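Local coordinates for protein esterase D (Lactobacillus rhamnosus, PDB 3DKR) that probably hydrolyses carboxylic esters, as an alpha/beta hydrolase with a predicted serine-histidine-aspartate catalytic triad, at residues R11-F16 with T32-D37; V26-Y31 with P55-H60; I76-S81 with G104-K109; V95-L100 with P115-G120. All coordinates share one frame; numbering follows the deposited sequence.

Contact 1 (R11-F16 with T32-D37); sequences RKPQPF and TGSPND
An ST turn at the start of the 3-10 segment 35-37, in the loop between strand 23-28 and helix 39-47, receives the extended N-terminal segment through P13, F16, S34 and P35. The P13 ring presses on S34, CG to S34 CB at 3.5 Å, which is tight for two carbons, while P13 CB lies 4.1 Å from P35 CD. P35 has more area buried than any other residue here: its CG approaches the backbone oxygen of Q14, and its CB is 3.8 Å from F16 CE1. With chi1 at 68°, F16 has CG between its backbone N and carbonyl carbon, and the ring brings its edge to P35 O, 3.7 Å from CE1 and near the ring plane. No hydrogen bond crosses between the segments. Inside the turn, S34 OG accepts from N36 N at 3.0 Å, and D37 N bonds to S34 O. A glycine at S34 would probably leave N36 N without its hydroxyl acceptor and open a gap beneath the P13 ring. F16 pairs through its backbone with V54 in strand 51-54; the contact thus packs a lead-in to an edge strand against an ST turn preceding a helix, at the margin of an alpha/beta hydrolase sheet.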
loop_
_atom_site.group_PDB
_atom_site.type_symbol
_atom_site.label_atom_id
_atom_site.label_comp_id
_atom_site.label_asym_id
_atom_site.label_seq_id
_atom_site.Cartn_x
_atom_site.Cartn_y
_atom_site.Cartn_z
ATOM N N ARG A 11 5.782 21.180 -1.320
ATOM C CA ARG A 11 4.342 20.968 -1.245
ATOM C C ARG A 11 3.990 19.679 -0.541
ATOM O O ARG A 11 4.281 18.588 -1.035
ATOM C CB ARG A 11 3.682 20.989 -2.619
ATOM C CG ARG A 11 2.842 22.218 -2.813
ATOM C CD ARG A 11 1.857 22.070 -3.935
ATOM N NE ARG A 11 0.603 21.459 -3.501
ATOM C CZ ARG A 11 -0.331 22.079 -2.786
ATOM N NH1 ARG A 11 -0.175 23.343 -2.413
ATOM N NH2 ARG A 11 -1.445 21.439 -2.448
ATOM N N LYS A 12 3.318 19.823 0.594
ATOM C CA LYS A 12 2.860 18.681 1.363
ATOM C C LYS A 12 1.718 17.983 0.627
ATOM O O LYS A 12 0.709 18.625 0.316
ATOM C CB LYS A 12 2.369 19.143 2.740
ATOM C CG LYS A 12 3.484 19.676 3.627
ATOM N N PRO A 13 1.861 16.672 0.347
ATOM C CA PRO A 13 0.693 15.949 -0.161
ATOM C C PRO A 13 -0.362 15.888 0.935
ATOM O O PRO A 13 -0.017 15.865 2.122
ATOM C CB PRO A 13 1.244 14.554 -0.502
ATOM C CG PRO A 13 2.466 14.412 0.270
ATOM C CD PRO A 13 3.033 15.789 0.496
ATOM N N GLN A 14 -1.632 15.926 0.545
ATOM C CA GLN A 14 -2.736 15.878 1.482
ATOM C C GLN A 14 -3.463 14.552 1.303
ATOM O O GLN A 14 -3.499 14.029 0.199
ATOM C CB GLN A 14 -3.720 16.989 1.126
ATOM C CG GLN A 14 -3.149 18.389 1.225
ATOM C CD GLN A 14 -3.051 18.857 2.653
ATOM O OE1 GLN A 14 -3.889 18.515 3.489
ATOM N NE2 GLN A 14 -2.032 19.673 2.940
ATOM N N PRO A 15 -4.105 14.047 2.360
ATOM C CA PRO A 15 -5.047 12.956 2.105
ATOM C C PRO A 15 -6.119 13.503 1.180
ATOM O O PRO A 15 -6.359 14.708 1.181
ATOM C CB PRO A 15 -5.645 12.661 3.485
ATOM C CG PRO A 15 -5.341 13.860 4.305
ATOM C CD PRO A 15 -4.116 14.475 3.765
ATOM N N PHE A 16 -6.758 12.646 0.384
ATOM C CA PHE A 16 -7.823 13.125 -0.502
ATOM C C PHE A 16 -8.916 12.099 -0.721
ATOM O O PHE A 16 -8.719 10.920 -0.466
ATOM C CB PHE A 16 -7.279 13.646 -1.836
ATOM C CG PHE A 16 -6.687 12.592 -2.749
ATOM C CD1 PHE A 16 -5.346 12.207 -2.640
ATOM C CD2 PHE A 16 -7.445 12.032 -3.769
ATOM C CE1 PHE A 16 -4.803 11.262 -3.488
ATOM C CE2 PHE A 16 -6.903 11.098 -4.612
ATOM C CZ PHE A 16 -5.572 10.718 -4.478
ATOM N N THR A 32 7.821 5.623 2.642
ATOM C CA THR A 32 8.409 6.854 2.084
ATOM C C THR A 32 7.533 7.519 1.020
ATOM O O THR A 32 7.878 8.592 0.502
ATOM C CB THR A 32 9.845 6.677 1.517
ATOM O OG1 THR A 32 9.825 6.046 0.221
ATOM C CG2 THR A 32 10.726 5.911 2.484
ATOM N N GLY A 33 6.392 6.910 0.701
ATOM C CA GLY A 33 5.478 7.479 -0.280
ATOM C C GLY A 33 4.511 8.458 0.333
ATOM O O GLY A 33 4.781 9.085 1.373
ATOM N N SER A 34 3.334 8.562 -0.289
ATOM C CA SER A 34 2.329 9.532 0.121
ATOM C C SER A 34 1.098 9.294 -0.735
ATOM O O SER A 34 1.123 8.395 -1.622
ATOM C CB SER A 34 2.827 10.962 -0.108
ATOM O OG SER A 34 2.714 11.328 -1.475
ATOM N N PRO A 35 0.019 10.051 -0.477
ATOM C CA PRO A 35 -1.128 9.926 -1.388
ATOM C C PRO A 35 -0.777 10.094 -2.882
ATOM O O PRO A 35 -1.477 9.548 -3.725
ATOM C CB PRO A 35 -2.088 10.999 -0.877
ATOM C CG PRO A 35 -1.810 11.021 0.635
ATOM C CD PRO A 35 -0.298 10.897 0.692
ATOM N N ASN A 36 0.306 10.804 -3.213
ATOM C CA ASN A 36 0.690 10.938 -4.625
ATOM C C ASN A 36 0.908 9.605 -5.338
ATOM O O ASN A 36 0.715 9.503 -6.559
ATOM C CB ASN A 36 1.946 11.786 -4.777
ATOM C CG ASN A 36 1.725 13.246 -4.404
ATOM O OD1 ASN A 36 2.615 13.892 -3.824
ATOM N ND2 ASN A 36 0.566 13.774 -4.749
ATOM N N ASP A 37 1.298 8.579 -4.570
ATOM C CA ASP A 37 1.499 7.228 -5.093
ATOM C C ASP A 37 0.230 6.724 -5.792
ATOM O O ASP A 37 0.296 5.874 -6.668
ATOM C CB ASP A 37 1.801 6.234 -3.959
ATOM C CG ASP A 37 3.110 6.506 -3.221
ATOM O OD1 ASP A 37 3.983 7.240 -3.730
ATOM O OD2 ASP A 37 3.235 5.958 -2.106
#

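Contact 2 (V26-Y31 with P55-H60); sequences VLLHAY and PLFSGH. With ACT (acetate ion), chain B.
The H29 imidazole carries F57 over one face, CD2 standing 3.5 Å above its plane and offset toward the rim, with P55 O, L56 CA and H60 at its edge. F57 turns its edge to that face, planes at 53°, and H29 its own edge to the face of H60, centroids 5.2 Å apart: two edge-to-face pairs in an aromatic cluster. Both nitrogens fix the rotation of H29: NE2 accepts from F57 N at 3.1 Å, nearly straight at 168° though tilted from the ring plane, and ND1 donates in plane to A30 O at 2.9 Å, consistent with a proton on ND1 and none on NE2. Water 1 donates to L27 O and P55 O, joining the two backbones. At the end of strand 23-28, L28 CD2 packs on P55 CG at 3.7 Å. H60 NE2 is hydrogen-bonded to T32 N, and its ND1 bonds to S58 O within a type II turn. Y31 N donates to O of an acetate ion, probably from the crystallisation liquor, at 2.8 Å; S101 N, L102 N and H226 NE2 hold the same ion. That gathering beside the predicted nucleophile S101 fits the oxyanion-hole region of an alpha/beta hydrolase.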
loop_
_atom_site.group_PDB
_atom_site.type_symbol
_atom_site.label_atom_id
_atom_site.label_comp_id
_atom_site.label_asym_id
_atom_site.label_seq_id
_atom_site.Cartn_x
_atom_site.Cartn_y
_atom_site.Cartn_z
ATOM N N VAL A 26 -10.501 2.152 -0.622
ATOM C CA VAL A 26 -9.428 2.705 0.193
ATOM C C VAL A 26 -8.098 2.307 -0.443
ATOM O O VAL A 26 -7.869 1.129 -0.736
ATOM C CB VAL A 26 -9.482 2.188 1.644
ATOM C CG1 VAL A 26 -8.274 2.663 2.429
ATOM C CG2 VAL A 26 -10.799 2.610 2.329
ATOM N N LEU A 27 -7.225 3.301 -0.665
ATOM C CA LEU A 27 -5.900 3.067 -1.266
ATOM C C LEU A 27 -4.826 3.485 -0.269
ATOM O O LEU A 27 -4.811 4.634 0.168
ATOM C CB LEU A 27 -5.719 3.862 -2.564
ATOM C CG LEU A 27 -6.702 3.525 -3.685
ATOM C CD1 LEU A 27 -6.511 4.440 -4.905
ATOM C CD2 LEU A 27 -6.624 2.068 -4.137
ATOM N N LEU A 28 -3.972 2.526 0.103
ATOM C CA LEU A 28 -2.974 2.699 1.169
ATOM C C LEU A 28 -1.562 2.747 0.576
ATOM O O LEU A 28 -1.131 1.829 -0.120
ATOM C CB LEU A 28 -3.101 1.581 2.203
ATOM C CG LEU A 28 -4.489 1.492 2.834
ATOM C CD1 LEU A 28 -4.578 0.304 3.791
ATOM C CD2 LEU A 28 -4.861 2.792 3.589
ATOM N N HIS A 29 -0.853 3.842 0.839
ATOM C CA HIS A 29 0.351 4.160 0.073
ATOM C C HIS A 29 1.628 3.417 0.506
ATOM O O HIS A 29 1.587 2.538 1.369
ATOM C CB HIS A 29 0.543 5.689 -0.019
ATOM C CG HIS A 29 0.895 6.385 1.265
ATOM N ND1 HIS A 29 2.161 6.332 1.827
ATOM C CD2 HIS A 29 0.182 7.253 2.024
ATOM C CE1 HIS A 29 2.191 7.109 2.897
ATOM N NE2 HIS A 29 1.004 7.678 3.042
ATOM N N ALA A 30 2.743 3.788 -0.128
ATOM C CA ALA A 30 4.043 3.137 0.087
ATOM C C ALA A 30 4.846 3.738 1.229
ATOM O O ALA A 30 4.653 4.892 1.605
ATOM C CB ALA A 30 4.861 3.220 -1.185
ATOM N N TYR A 31 5.782 2.945 1.747
ATOM C CA TYR A 31 6.765 3.442 2.708
ATOM C C TYR A 31 7.651 4.473 1.988
ATOM O O TYR A 31 8.149 4.214 0.898
ATOM C CB TYR A 31 7.607 2.283 3.190
ATOM C CG TYR A 31 8.599 2.586 4.283
ATOM C CD1 TYR A 31 8.202 3.176 5.470
ATOM C CD2 TYR A 31 9.923 2.190 4.153
ATOM C CE1 TYR A 31 9.116 3.421 6.489
ATOM C CE2 TYR A 31 10.841 2.420 5.164
ATOM C CZ TYR A 31 10.435 3.024 6.331
ATOM O OH TYR A 31 11.353 3.240 7.350
ATOM N N PRO A 55 -5.687 8.057 2.432
ATOM C CA PRO A 55 -5.137 8.723 3.619
ATOM C C PRO A 55 -3.636 8.949 3.528
ATOM O O PRO A 55 -2.969 8.359 2.684
ATOM C CB PRO A 55 -5.458 7.748 4.756
ATOM C CG PRO A 55 -5.553 6.412 4.107
ATOM C CD PRO A 55 -6.106 6.668 2.717
ATOM N N LEU A 56 -3.122 9.763 4.446
ATOM C CA LEU A 56 -1.696 10.011 4.591
ATOM C C LEU A 56 -1.197 9.330 5.864
ATOM O O LEU A 56 -1.739 9.564 6.943
ATOM C CB LEU A 56 -1.447 11.511 4.705
ATOM C CG LEU A 56 -0.034 11.964 5.033
ATOM C CD1 LEU A 56 0.963 11.573 3.965
ATOM C CD2 LEU A 56 -0.026 13.497 5.291
ATOM N N PHE A 57 -0.148 8.521 5.750
ATOM C CA PHE A 57 0.392 7.847 6.918
ATOM C C PHE A 57 1.229 8.803 7.757
ATOM O O PHE A 57 1.960 9.630 7.214
ATOM C CB PHE A 57 1.224 6.627 6.520
ATOM C CG PHE A 57 0.398 5.424 6.094
ATOM C CD1 PHE A 57 -0.714 5.014 6.819
ATOM C CD2 PHE A 57 0.765 4.678 4.977
ATOM C CE1 PHE A 57 -1.454 3.890 6.429
ATOM C CE2 PHE A 57 0.016 3.551 4.590
ATOM C CZ PHE A 57 -1.077 3.166 5.321
ATOM N N SER A 58 1.121 8.678 9.077
ATOM C CA SER A 58 1.898 9.535 9.980
ATOM C C SER A 58 3.366 9.532 9.594
ATOM O O SER A 58 3.950 8.488 9.264
ATOM C CB SER A 58 1.748 9.105 11.433
ATOM O OG SER A 58 0.528 9.585 11.967
ATOM N N GLY A 59 3.967 10.717 9.674
ATOM C CA GLY A 59 5.399 10.874 9.450
ATOM C C GLY A 59 5.749 11.076 7.996
ATOM O O GLY A 59 6.851 11.504 7.683
ATOM N N HIS A 60 4.833 10.722 7.094
ATOM C CA HIS A 60 5.059 10.872 5.662
ATOM C C HIS A 60 4.571 12.229 5.169
ATOM O O HIS A 60 3.823 12.932 5.853
ATOM C CB HIS A 60 4.336 9.749 4.890
ATOM C CG HIS A 60 4.957 8.392 5.066
ATOM N ND1 HIS A 60 4.897 7.690 6.251
ATOM C CD2 HIS A 60 5.640 7.612 4.197
ATOM C CE1 HIS A 60 5.532 6.533 6.104
ATOM N NE2 HIS A 60 5.988 6.458 4.866
HETATM C C ACT B . 6.251 0.331 -0.561
HETATM O O ACT B . 5.682 0.415 0.569
HETATM O OXT ACT B . 5.578 -0.048 -1.561
HETATM C CH3 ACT B . 7.703 0.683 -0.734
HETATM O O HOH W 1 -2.696 6.035 1.250
#

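Contact 3 (I76-S81 with G104-K109); sequences IWWAES and GIFAMK
F106 and W78 have the most surface buried here, followed by K109. The F106 ring, pointed at helix 74-89, lies with one face against the backbone of that helix: W77 C sits 4.2 Å above the plane over its centre, and W78 N is nearer the rim. Its CE2 reaches W77 CB at 3.5 Å. On the adjoining turn S81 OG touches F106 CB at 3.3 Å while bonding to W77 O at 2.8 Å. W77 O takes S81 N as well, so it is gripped twice, from opposite faces of its carbonyl plane, and its bond from S81 OG holds the hydroxyl beside the ring.

Segments 76-81 and 104-109 cross at -57°, with axes 9.8 Å apart at closest approach. They belong to two helices of the alpha/beta hydrolase fold, the second of which begins at the predicted nucleophile S101, one residue after strand 94-99; S81 and F106 also touch L28 of strand 23-28, which places this packing against the sheet.

W78 swings its indole toward helix 101-113 with CG anti to the backbone N (chi1 171°). The six-membered ring receives K109 CD over its centre, 3.6 Å from the centroid and 14° off the normal, a CH-pi contact. K109, extended through CE, crosses the indole at about a right angle and bends at the last torsion. K109 NZ is 5.5 Å from the centroid of the W78 five-membered ring, long for a cation-pi contact and at most a weak attraction. W78 CZ3 also lies 3.5 Å from F106 O, while F172 of helix 155-178 meets the rings of both W78 and F106.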
loop_
_atom_site.group_PDB
_atom_site.type_symbol
_atom_site.label_atom_id
_atom_site.label_comp_id
_atom_site.label_asym_id
_atom_site.label_seq_id
_atom_site.Cartn_x
_atom_site.Cartn_y
_atom_site.Cartn_z
ATOM N N ILE A 76 0.722 2.908 14.531
ATOM C CA ILE A 76 0.012 4.141 14.122
ATOM C C ILE A 76 -0.607 3.958 12.736
ATOM O O ILE A 76 -1.782 4.286 12.509
ATOM C CB ILE A 76 0.953 5.372 14.140
ATOM C CG1 ILE A 76 1.374 5.684 15.576
ATOM C CG2 ILE A 76 0.290 6.575 13.490
ATOM C CD1 ILE A 76 2.490 6.711 15.705
ATOM N N TRP A 77 0.183 3.421 11.811
ATOM C CA TRP A 77 -0.267 3.272 10.426
ATOM C C TRP A 77 -1.405 2.261 10.342
ATOM O O TRP A 77 -2.316 2.410 9.513
ATOM C CB TRP A 77 0.888 2.862 9.508
ATOM C CG TRP A 77 2.013 3.850 9.553
ATOM C CD1 TRP A 77 1.910 5.195 9.742
ATOM C CD2 TRP A 77 3.403 3.570 9.363
ATOM N NE1 TRP A 77 3.161 5.777 9.698
ATOM C CE2 TRP A 77 4.096 4.798 9.479
ATOM C CE3 TRP A 77 4.139 2.398 9.135
ATOM C CZ2 TRP A 77 5.489 4.881 9.364
ATOM C CZ3 TRP A 77 5.528 2.492 9.016
ATOM C CH2 TRP A 77 6.180 3.723 9.127
ATOM N N TRP A 78 -1.368 1.246 11.194
ATOM C CA TRP A 78 -2.485 0.297 11.258
ATOM C C TRP A 78 -3.756 0.983 11.769
ATOM O O TRP A 78 -4.836 0.819 11.193
ATOM C CB TRP A 78 -2.112 -0.916 12.116
ATOM C CG TRP A 78 -3.240 -1.866 12.432
ATOM C CD1 TRP A 78 -3.567 -2.344 13.658
ATOM C CD2 TRP A 78 -4.170 -2.465 11.507
ATOM N NE1 TRP A 78 -4.635 -3.204 13.575
ATOM C CE2 TRP A 78 -5.032 -3.293 12.267
ATOM C CE3 TRP A 78 -4.360 -2.384 10.128
ATOM C CZ2 TRP A 78 -6.065 -4.034 11.688
ATOM C CZ3 TRP A 78 -5.406 -3.132 9.543
ATOM C CH2 TRP A 78 -6.239 -3.935 10.330
ATOM N N ALA A 79 -3.651 1.768 12.834
ATOM C CA ALA A 79 -4.821 2.529 13.304
ATOM C C ALA A 79 -5.363 3.454 12.194
ATOM O O ALA A 79 -6.576 3.611 12.027
ATOM C CB ALA A 79 -4.458 3.365 14.533
ATOM N N GLU A 80 -4.463 4.073 11.445
ATOM C CA GLU A 80 -4.868 4.995 10.378
ATOM C C GLU A 80 -5.578 4.241 9.248
ATOM O O GLU A 80 -6.574 4.716 8.698
ATOM C CB GLU A 80 -3.664 5.794 9.868
ATOM C CG GLU A 80 -3.189 6.793 10.931
ATOM C CD GLU A 80 -1.855 7.497 10.654
ATOM O OE1 GLU A 80 -1.012 6.997 9.882
ATOM O OE2 GLU A 80 -1.658 8.604 11.225
ATOM N N SER A 81 -5.070 3.063 8.921
ATOM C CA SER A 81 -5.675 2.233 7.867
ATOM C C SER A 81 -7.055 1.764 8.291
ATOM O O SER A 81 -8.006 1.781 7.497
ATOM C CB SER A 81 -4.805 1.009 7.582
ATOM O OG SER A 81 -3.493 1.354 7.161
ATOM N N GLY A 104 -0.169 -2.408 1.686
ATOM C CA GLY A 104 -0.696 -3.763 1.439
ATOM C C GLY A 104 -0.656 -4.686 2.647
ATOM O O GLY A 104 -1.479 -5.588 2.768
ATOM N N ILE A 105 0.299 -4.475 3.547
ATOM C CA ILE A 105 0.331 -5.218 4.807
ATOM C C ILE A 105 -0.964 -4.899 5.547
ATOM O O ILE A 105 -1.641 -5.801 6.038
ATOM C CB ILE A 105 1.543 -4.814 5.686
ATOM C CG1 ILE A 105 2.846 -5.266 5.031
ATOM C CG2 ILE A 105 1.448 -5.422 7.117
ATOM C CD1 ILE A 105 4.073 -4.535 5.609
ATOM N N PHE A 106 -1.316 -3.616 5.605
ATOM C CA PHE A 106 -2.515 -3.199 6.323
ATOM C C PHE A 106 -3.793 -3.591 5.576
ATOM O O PHE A 106 -4.787 -3.932 6.204
ATOM C CB PHE A 106 -2.469 -1.702 6.616
ATOM C CG PHE A 106 -1.197 -1.288 7.316
ATOM C CD1 PHE A 106 -0.816 -1.916 8.488
ATOM C CD2 PHE A 106 -0.367 -0.309 6.782
ATOM C CE1 PHE A 106 0.366 -1.554 9.136
ATOM C CE2 PHE A 106 0.799 0.056 7.427
ATOM C CZ PHE A 106 1.173 -0.573 8.589
ATOM N N ALA A 107 -3.759 -3.578 4.239
ATOM C CA ALA A 107 -4.911 -4.060 3.457
ATOM C C ALA A 107 -5.217 -5.504 3.781
ATOM O O ALA A 107 -6.374 -5.882 3.973
ATOM C CB ALA A 107 -4.668 -3.915 1.958
ATOM N N MET A 108 -4.171 -6.321 3.870
ATOM C CA MET A 108 -4.362 -7.735 4.175
ATOM C C MET A 108 -4.836 -7.900 5.612
ATOM O O MET A 108 -5.717 -8.726 5.871
ATOM C CB MET A 108 -3.102 -8.543 3.883
ATOM C CG MET A 108 -2.723 -8.596 2.403
ATOM S SD MET A 108 -4.062 -9.064 1.257
ATOM C CE MET A 108 -4.664 -10.572 2.035
ATOM N N LYS A 109 -4.289 -7.133 6.554
ATOM C CA LYS A 109 -4.732 -7.252 7.942
ATOM C C LYS A 109 -6.196 -6.807 8.076
ATOM O O LYS A 109 -6.954 -7.360 8.878
ATOM C CB LYS A 109 -3.832 -6.479 8.905
ATOM C CG LYS A 109 -4.012 -6.885 10.354
ATOM C CD LYS A 109 -3.087 -6.114 11.273
ATOM C CE LYS A 109 -3.223 -6.559 12.724
ATOM N NZ LYS A 109 -2.543 -7.860 13.001
#

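Contact 4 (V95-L100 with P115-G120); sequences VFVFGL and PGITAG
Segments 95-98 and 117-120 run side by side in the same sense, their end-to-end directions 30° apart, with V97 and G120 forming a parallel bridge at a CA-CA distance of 4.5 Å. Two backbone hydrogen bonds join them: T118 N to V95 O at 3.0 Å, and V97 N to A119 O at 3.2 Å. A119 O is also approached by F96 CA at 3.2 Å in a CA-H...O contact. At the bridge V97 O is close to G120 CA, and a side chain at G120 would run into this oxygen.

On one side of the sheet, F96 has CG anti to its carbonyl carbon (chi1 -65°), which takes the ring across to segment 117-120. There CE1 lies 3.6 Å from A119 CB, and CZ meets T118 CG2 at 3.8 Å, with T118 CB over a face of the ring. A serine replacing F96 would probably strip A119 CB and T118 CG2 of their aromatic cover and open a gap between the sheet and helix 234-246. On the other side, V97 CG2 packs on I117 CG2 at 4.1 Å. Water 2 bridges V95 N and G116 O and also bonds to T118 OG1, tying the loop end to the strand start.

These are the two parallel strands of the beta-alpha-beta unit formed by strand 94-99, helix 101-113 and strand 119-122. F96, F98 and A119 meet helix 234-246, whereas V95, V97 and I117 face helix 74-89; strand 23-28 flanks strand 94-99 on its other edge.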
loop_
_atom_site.group_PDB
_atom_site.type_symbol
_atom_site.label_atom_id
_atom_site.label_comp_id
_atom_site.label_asym_id
_atom_site.label_seq_id
_atom_site.Cartn_x
_atom_site.Cartn_y
_atom_site.Cartn_z
ATOM N N VAL A 95 -17.100 -1.858 -0.136
ATOM C CA VAL A 95 -15.790 -1.223 0.028
ATOM C C VAL A 95 -14.701 -2.242 -0.285
ATOM O O VAL A 95 -14.769 -3.388 0.158
ATOM C CB VAL A 95 -15.628 -0.675 1.448
ATOM C CG1 VAL A 95 -14.170 -0.307 1.731
ATOM C CG2 VAL A 95 -16.544 0.538 1.656
ATOM N N PHE A 96 -13.710 -1.785 -1.048
ATOM C CA PHE A 96 -12.503 -2.534 -1.372
ATOM C C PHE A 96 -11.310 -1.792 -0.763
ATOM O O PHE A 96 -11.342 -0.577 -0.646
ATOM C CB PHE A 96 -12.318 -2.608 -2.877
ATOM C CG PHE A 96 -13.391 -3.388 -3.592
ATOM C CD1 PHE A 96 -13.141 -4.678 -4.034
ATOM C CD2 PHE A 96 -14.649 -2.847 -3.802
ATOM C CE1 PHE A 96 -14.137 -5.407 -4.690
ATOM C CE2 PHE A 96 -15.647 -3.585 -4.456
ATOM C CZ PHE A 96 -15.374 -4.858 -4.891
ATOM N N VAL A 97 -10.275 -2.525 -0.384
ATOM C CA VAL A 97 -9.071 -1.926 0.208
ATOM C C VAL A 97 -7.835 -2.520 -0.440
ATOM O O VAL A 97 -7.672 -3.743 -0.448
ATOM C CB VAL A 97 -9.030 -2.198 1.710
ATOM C CG1 VAL A 97 -7.839 -1.481 2.355
ATOM C CG2 VAL A 97 -10.390 -1.802 2.338
ATOM N N PHE A 98 -6.962 -1.646 -0.954
ATOM C CA PHE A 98 -5.720 -2.062 -1.619
ATOM C C PHE A 98 -4.567 -1.211 -1.123
ATOM O O PHE A 98 -4.771 -0.088 -0.690
ATOM C CB PHE A 98 -5.792 -1.861 -3.139
ATOM C CG PHE A 98 -6.976 -2.511 -3.800
ATOM C CD1 PHE A 98 -6.935 -3.854 -4.164
ATOM C CD2 PHE A 98 -8.094 -1.761 -4.134
ATOM C CE1 PHE A 98 -8.011 -4.448 -4.797
ATOM C CE2 PHE A 98 -9.183 -2.356 -4.743
ATOM C CZ PHE A 98 -9.124 -3.691 -5.095
ATOM N N GLY A 99 -3.355 -1.730 -1.263
ATOM C CA GLY A 99 -2.167 -0.950 -0.938
ATOM C C GLY A 99 -0.929 -1.404 -1.661
ATOM O O GLY A 99 -0.923 -2.456 -2.304
ATOM N N LEU A 100 0.119 -0.577 -1.572
ATOM C CA LEU A 100 1.452 -0.926 -2.089
ATOM C C LEU A 100 2.150 -1.847 -1.073
ATOM O O LEU A 100 1.453 -2.601 -0.387
ATOM C CB LEU A 100 2.251 0.337 -2.448
ATOM C CG LEU A 100 1.830 0.871 -3.824
ATOM C CD1 LEU A 100 2.104 2.380 -3.965
ATOM C CD2 LEU A 100 2.521 0.087 -4.936
ATOM N N PRO A 115 -14.419 -5.710 9.895
ATOM C CA PRO A 115 -15.691 -6.088 9.287
ATOM C C PRO A 115 -16.082 -5.266 8.063
ATOM O O PRO A 115 -15.587 -4.153 7.871
ATOM C CB PRO A 115 -16.686 -5.809 10.411
ATOM C CG PRO A 115 -16.124 -4.660 11.110
ATOM C CD PRO A 115 -14.621 -4.805 11.045
ATOM N N GLY A 116 -16.999 -5.809 7.266
ATOM C CA GLY A 116 -17.690 -5.034 6.250
ATOM C C GLY A 116 -16.926 -4.816 4.954
ATOM O O GLY A 116 -17.339 -4.007 4.142
ATOM N N ILE A 117 -15.822 -5.536 4.747
ATOM C CA ILE A 117 -15.026 -5.370 3.518
ATOM C C ILE A 117 -15.335 -6.442 2.463
ATOM O O ILE A 117 -15.255 -7.640 2.731
ATOM C CB ILE A 117 -13.508 -5.382 3.816
ATOM C CG1 ILE A 117 -13.154 -4.326 4.870
ATOM C CG2 ILE A 117 -12.717 -5.139 2.521
ATOM C CD1 ILE A 117 -11.725 -4.465 5.458
ATOM N N THR A 118 -15.675 -6.014 1.252
ATOM C CA THR A 118 -16.020 -6.950 0.176
ATOM C C THR A 118 -14.817 -7.720 -0.352
ATOM O O THR A 118 -14.896 -8.928 -0.537
ATOM C CB THR A 118 -16.694 -6.198 -0.984
ATOM O OG1 THR A 118 -17.962 -5.710 -0.527
ATOM C CG2 THR A 118 -16.898 -7.076 -2.212
ATOM N N ALA A 119 -13.718 -7.010 -0.616
ATOM C CA ALA A 119 -12.534 -7.622 -1.192
ATOM C C ALA A 119 -11.386 -6.610 -1.136
ATOM O O ALA A 119 -11.573 -5.478 -0.696
ATOM C CB ALA A 119 -12.801 -8.073 -2.617
ATOM N N GLY A 120 -10.202 -7.020 -1.551
ATOM C CA GLY A 120 -9.052 -6.121 -1.442
ATOM C C GLY A 120 -7.805 -6.832 -1.868
ATOM O O GLY A 120 -7.874 -7.888 -2.480
HETATM O O HOH W 2 -18.043 -3.928 1.628
#

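From the N terminus, contact 1 closes a loop around strands 16-18 and 23-28, fixing the N-terminal segment to the loop that follows them. Contact 2 opens inside that span and ends beyond it, so the two cross; they also touch, D37 OD2 meeting A30 N at 3.0 Å. Contact 3 begins after contact 2 has closed and packs helix 74-89 on helix 101-113. It crosses contact 4, which joins strands 94-99 and 119-122 around the same helix. Contacts 2 and 3 meet through S58 and W77, while contacts 2 and 4 share the central sheet through L28 and F98. Together they tie the sheet to helices 74-89 and 101-113 and to the loops around the predicted nucleophile.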